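Local coordinates for DyP-type peroxidase (Pleurotus ostreatus PC15, PDB 6FSK), which is a heme b peroxidase of the dye-decolorizing (DyP) family, probably oxidising dyes and, at a non-canonical site, Mn(II) at the expense of hydrogen peroxide, at residues 348-353 with 389-394. The protein carries 1 engineered substitution. Residues are numbered along the deposited sequence; the frame is centred on the assembly and turned at random.
Sequences IDNRRI and IDDGFH. With HEM (protoporphyrin IX containing Fe), chain C.
Arg351 NH1 donates to the backbone carbonyl Asp391 O at 3.0 Å, a direct hydrogen bond joining 348-353 to 389-394. The bond is nearly straight (N-H...O 163°), lies close to the guanidinium plane and uses an in-plane lone pair of the carbonyl. A bend at chi2 (-74°) folds the arginine chain back to this carbonyl, although its CB points away from 389-394. Water 1 forms a second link, accepting from Arg351 NH1 and donating to Asp391 OD1 at 2.7 Å, whereas Arg351 NH1 and Asp391 OD1 themselves stay 4.1 Å apart, too far for a salt bridge. The carboxylate's direct ionic partner is Arg226, through Asp391 OD2. Replacing Arg351 by alanine removes the guanidinium, which would probably leave Asp391 O without this donor and water 1 without one anchor.

Side-chain packing accompanies these bonds. Asn350 crosses Asp391 at about a right angle, amide and carboxylate planes 53° apart, and Asn350 O lies 3.2 Å from Asp391 CB. Toward the heme, Ile353 CG2 approaches Phe393 N at 4.0 Å beside Gly392, the N-cap of helix 393-401. Ile353 and Phe393 reach porphyrin substituents: Ile353 CG1 meets the methyl HEM CMD at 3.9 Å and Phe393 CD1 the vinyl carbon HEM CBC at 3.5 Å.

Polar links at one end and apolar heme contacts at the other thus join the loop entering strand 354-360 to the start of helix 393-401.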
loop_
_atom_site.group_PDB
_atom_site.type_symbol
_atom_site.label_atom_id
_atom_site.label_comp_id
_atom_site.label_asym_id
_atom_site.label_seq_id
_atom_site.Cartn_x
_atom_site.Cartn_y
_atom_site.Cartn_z
ATOM N N ILE A 348 7.050 5.511 16.195
ATOM C CA ILE A 348 6.669 5.611 14.788
ATOM C C ILE A 348 5.315 4.958 14.528
ATOM O O ILE A 348 4.987 4.531 13.408
ATOM C CB ILE A 348 7.751 4.961 13.880
ATOM C CG1 ILE A 348 8.023 3.506 14.240
ATOM C CG2 ILE A 348 9.017 5.853 13.960
ATOM C CD1 ILE A 348 8.934 2.785 13.212
ATOM N N ASP A 349 4.409 4.923 15.545
ATOM C CA ASP A 349 3.033 4.413 15.273
ATOM C C ASP A 349 2.309 5.221 14.201
ATOM O O ASP A 349 1.552 4.630 13.465
ATOM C CB ASP A 349 2.209 4.342 16.573
ATOM C CG ASP A 349 2.773 3.301 17.572
ATOM O OD1 ASP A 349 3.742 2.598 17.305
ATOM O OD2 ASP A 349 2.138 3.218 18.637
ATOM N N ASN A 350 2.612 6.521 14.115
ATOM C CA ASN A 350 2.016 7.336 13.080
ATOM C C ASN A 350 2.591 7.122 11.713
ATOM O O ASN A 350 2.046 7.665 10.768
ATOM C CB ASN A 350 2.029 8.819 13.459
ATOM C CG ASN A 350 3.407 9.447 13.385
ATOM O OD1 ASN A 350 4.456 8.779 13.386
ATOM N ND2 ASN A 350 3.422 10.765 13.545
ATOM N N ARG A 351 3.573 6.294 11.548
ATOM C CA ARG A 351 4.116 5.952 10.236
ATOM C C ARG A 351 3.546 4.652 9.756
ATOM O O ARG A 351 3.832 4.258 8.631
ATOM C CB ARG A 351 5.602 5.795 10.356
ATOM C CG ARG A 351 6.312 6.993 11.014
ATOM C CD ARG A 351 6.382 8.139 10.087
ATOM N NE ARG A 351 7.074 9.258 10.745
ATOM C CZ ARG A 351 6.738 10.527 10.645
ATOM N NH1 ARG A 351 5.624 10.886 10.034
ATOM N NH2 ARG A 351 7.482 11.442 11.222
ATOM N N ARG A 352 2.685 4.003 10.525
ATOM C CA ARG A 352 2.174 2.698 10.141
ATOM C C ARG A 352 1.022 2.863 9.171
ATOM O O ARG A 352 0.253 3.833 9.234
ATOM C CB ARG A 352 1.727 1.873 11.377
ATOM C CG ARG A 352 2.867 1.698 12.358
ATOM C CD ARG A 352 4.083 1.024 11.848
ATOM N NE ARG A 352 3.830 -0.315 11.274
ATOM C CZ ARG A 352 3.747 -1.427 11.939
ATOM N NH1 ARG A 352 3.798 -1.448 13.307
ATOM N NH2 ARG A 352 3.518 -2.546 11.293
ATOM N N ILE A 353 0.892 1.865 8.286
ATOM C CA ILE A 353 -0.181 1.809 7.311
ATOM C C ILE A 353 -0.703 0.433 7.190
ATOM O O ILE A 353 0.015 -0.553 7.416
ATOM C CB ILE A 353 0.294 2.321 5.894
ATOM C CG1 ILE A 353 1.455 1.436 5.349
ATOM C CG2 ILE A 353 0.678 3.769 5.930
ATOM C CD1 ILE A 353 1.818 1.785 3.917
ATOM N N ILE A 389 -2.144 10.715 5.836
ATOM C CA ILE A 389 -1.243 10.518 4.641
ATOM C C ILE A 389 0.053 11.282 4.846
ATOM O O ILE A 389 1.177 10.790 4.549
ATOM C CB ILE A 389 -1.962 10.952 3.354
ATOM C CG1 ILE A 389 -3.244 10.170 3.188
ATOM C CG2 ILE A 389 -1.046 10.730 2.121
ATOM C CD1 ILE A 389 -4.036 10.608 1.941
ATOM N N ASP A 390 -0.059 12.464 5.486
ATOM C CA ASP A 390 1.120 13.272 5.767
ATOM C C ASP A 390 2.115 12.474 6.650
ATOM O O ASP A 390 3.316 12.433 6.357
ATOM C CB ASP A 390 0.803 14.524 6.519
ATOM C CG ASP A 390 0.048 15.557 5.694
ATOM O OD1 ASP A 390 0.028 15.493 4.459
ATOM O OD2 ASP A 390 -0.513 16.520 6.386
ATOM N N ASP A 391 1.599 11.753 7.628
ATOM C CA ASP A 391 2.469 11.002 8.547
ATOM C C ASP A 391 2.851 9.654 8.008
ATOM O O ASP A 391 3.934 9.101 8.348
ATOM C CB ASP A 391 1.798 10.720 9.909
ATOM C CG ASP A 391 1.582 11.961 10.786
ATOM O OD1 ASP A 391 2.126 13.034 10.535
ATOM O OD2 ASP A 391 0.815 11.809 11.791
ATOM N N GLY A 392 1.977 9.048 7.193
ATOM C CA GLY A 392 2.116 7.727 6.663
ATOM C C GLY A 392 2.689 7.634 5.262
ATOM O O GLY A 392 3.834 7.908 5.015
ATOM N N PHE A 393 1.765 7.315 4.346
ATOM C CA PHE A 393 2.201 7.097 2.970
ATOM C C PHE A 393 3.152 8.160 2.430
ATOM O O PHE A 393 4.188 7.850 1.869
ATOM C CB PHE A 393 0.991 6.989 2.033
ATOM C CG PHE A 393 1.418 7.026 0.585
ATOM C CD1 PHE A 393 1.919 5.844 -0.009
ATOM C CD2 PHE A 393 1.370 8.214 -0.135
ATOM C CE1 PHE A 393 2.414 5.888 -1.310
ATOM C CE2 PHE A 393 1.862 8.255 -1.464
ATOM C CZ PHE A 393 2.383 7.079 -2.031
ATOM N N HIS A 394 2.806 9.452 2.522
ATOM C CA HIS A 394 3.682 10.455 1.925
ATOM C C HIS A 394 5.073 10.451 2.565
ATOM O O HIS A 394 6.062 10.615 1.849
ATOM C CB HIS A 394 3.017 11.843 2.086
ATOM C CG HIS A 394 3.811 12.961 1.476
ATOM N ND1 HIS A 394 4.979 13.458 2.035
ATOM C CD2 HIS A 394 3.612 13.641 0.330
ATOM C CE1 HIS A 394 5.422 14.453 1.273
ATOM N NE2 HIS A 394 4.643 14.521 0.198
HETATM C CHA HEM C . 6.006 -4.757 2.530
HETATM C CHB HEM C . 6.222 -5.364 -2.248
HETATM C CHC HEM C . 4.842 -0.788 -2.826
HETATM C CHD HEM C . 4.921 -0.070 1.966
HETATM C C1A HEM C . 6.188 -5.364 1.286
HETATM C C2A HEM C . 6.564 -6.725 1.059
HETATM C C3A HEM C . 6.578 -6.914 -0.269
HETATM C C4A HEM C . 6.290 -5.644 -0.862
HETATM C CMA HEM C . 6.974 -8.157 -0.988
HETATM C CAA HEM C . 6.907 -7.729 2.148
HETATM C CBA HEM C . 5.787 -8.623 2.664
HETATM C CGA HEM C . 4.766 -7.872 3.477
HETATM O O1A HEM C . 5.021 -7.525 4.632
HETATM O O2A HEM C . 3.649 -7.644 2.946
HETATM C C1B HEM C . 5.870 -4.162 -2.870
HETATM C C2B HEM C . 5.729 -3.947 -4.237
HETATM C C3B HEM C . 5.306 -2.673 -4.449
HETATM C C4B HEM C . 5.219 -2.088 -3.103
HETATM C CMB HEM C . 6.036 -4.945 -5.326
HETATM C CAB HEM C . 5.009 -1.881 -5.664
HETATM C CBB HEM C . 4.708 -2.428 -6.821
HETATM C C1C HEM C . 4.810 -0.123 -1.638
HETATM C C2C HEM C . 4.553 1.230 -1.379
HETATM C C3C HEM C . 4.596 1.469 -0.036
HETATM C C4C HEM C . 4.827 0.186 0.583
HETATM C CMC HEM C . 4.245 2.239 -2.452
HETATM C CAC HEM C . 4.487 2.710 0.778
HETATM C CBC HEM C . 4.811 3.937 0.320
HETATM C C1D HEM C . 5.166 -1.339 2.496
HETATM C C2D HEM C . 5.072 -1.566 3.972
HETATM C C3D HEM C . 5.340 -2.920 4.109
HETATM C C4D HEM C . 5.642 -3.410 2.774
HETATM C CMD HEM C . 4.722 -0.605 5.037
HETATM C CAD HEM C . 5.451 -3.724 5.399
HETATM C CBD HEM C . 6.803 -3.638 6.033
HETATM C CGD HEM C . 6.836 -4.335 7.371
HETATM O O1D HEM C . 7.789 -5.145 7.491
HETATM O O2D HEM C . 5.937 -4.177 8.171
HETATM N NA HEM C . 6.118 -4.646 0.091
HETATM N NB HEM C . 5.642 -3.011 -2.193
HETATM N NC HEM C . 5.110 -0.734 -0.396
HETATM N ND HEM C . 5.577 -2.436 1.858
HETATM FE FE HEM C . 5.692 -2.699 -0.148
HETATM O O HOH W 1 4.527 13.639 9.500
#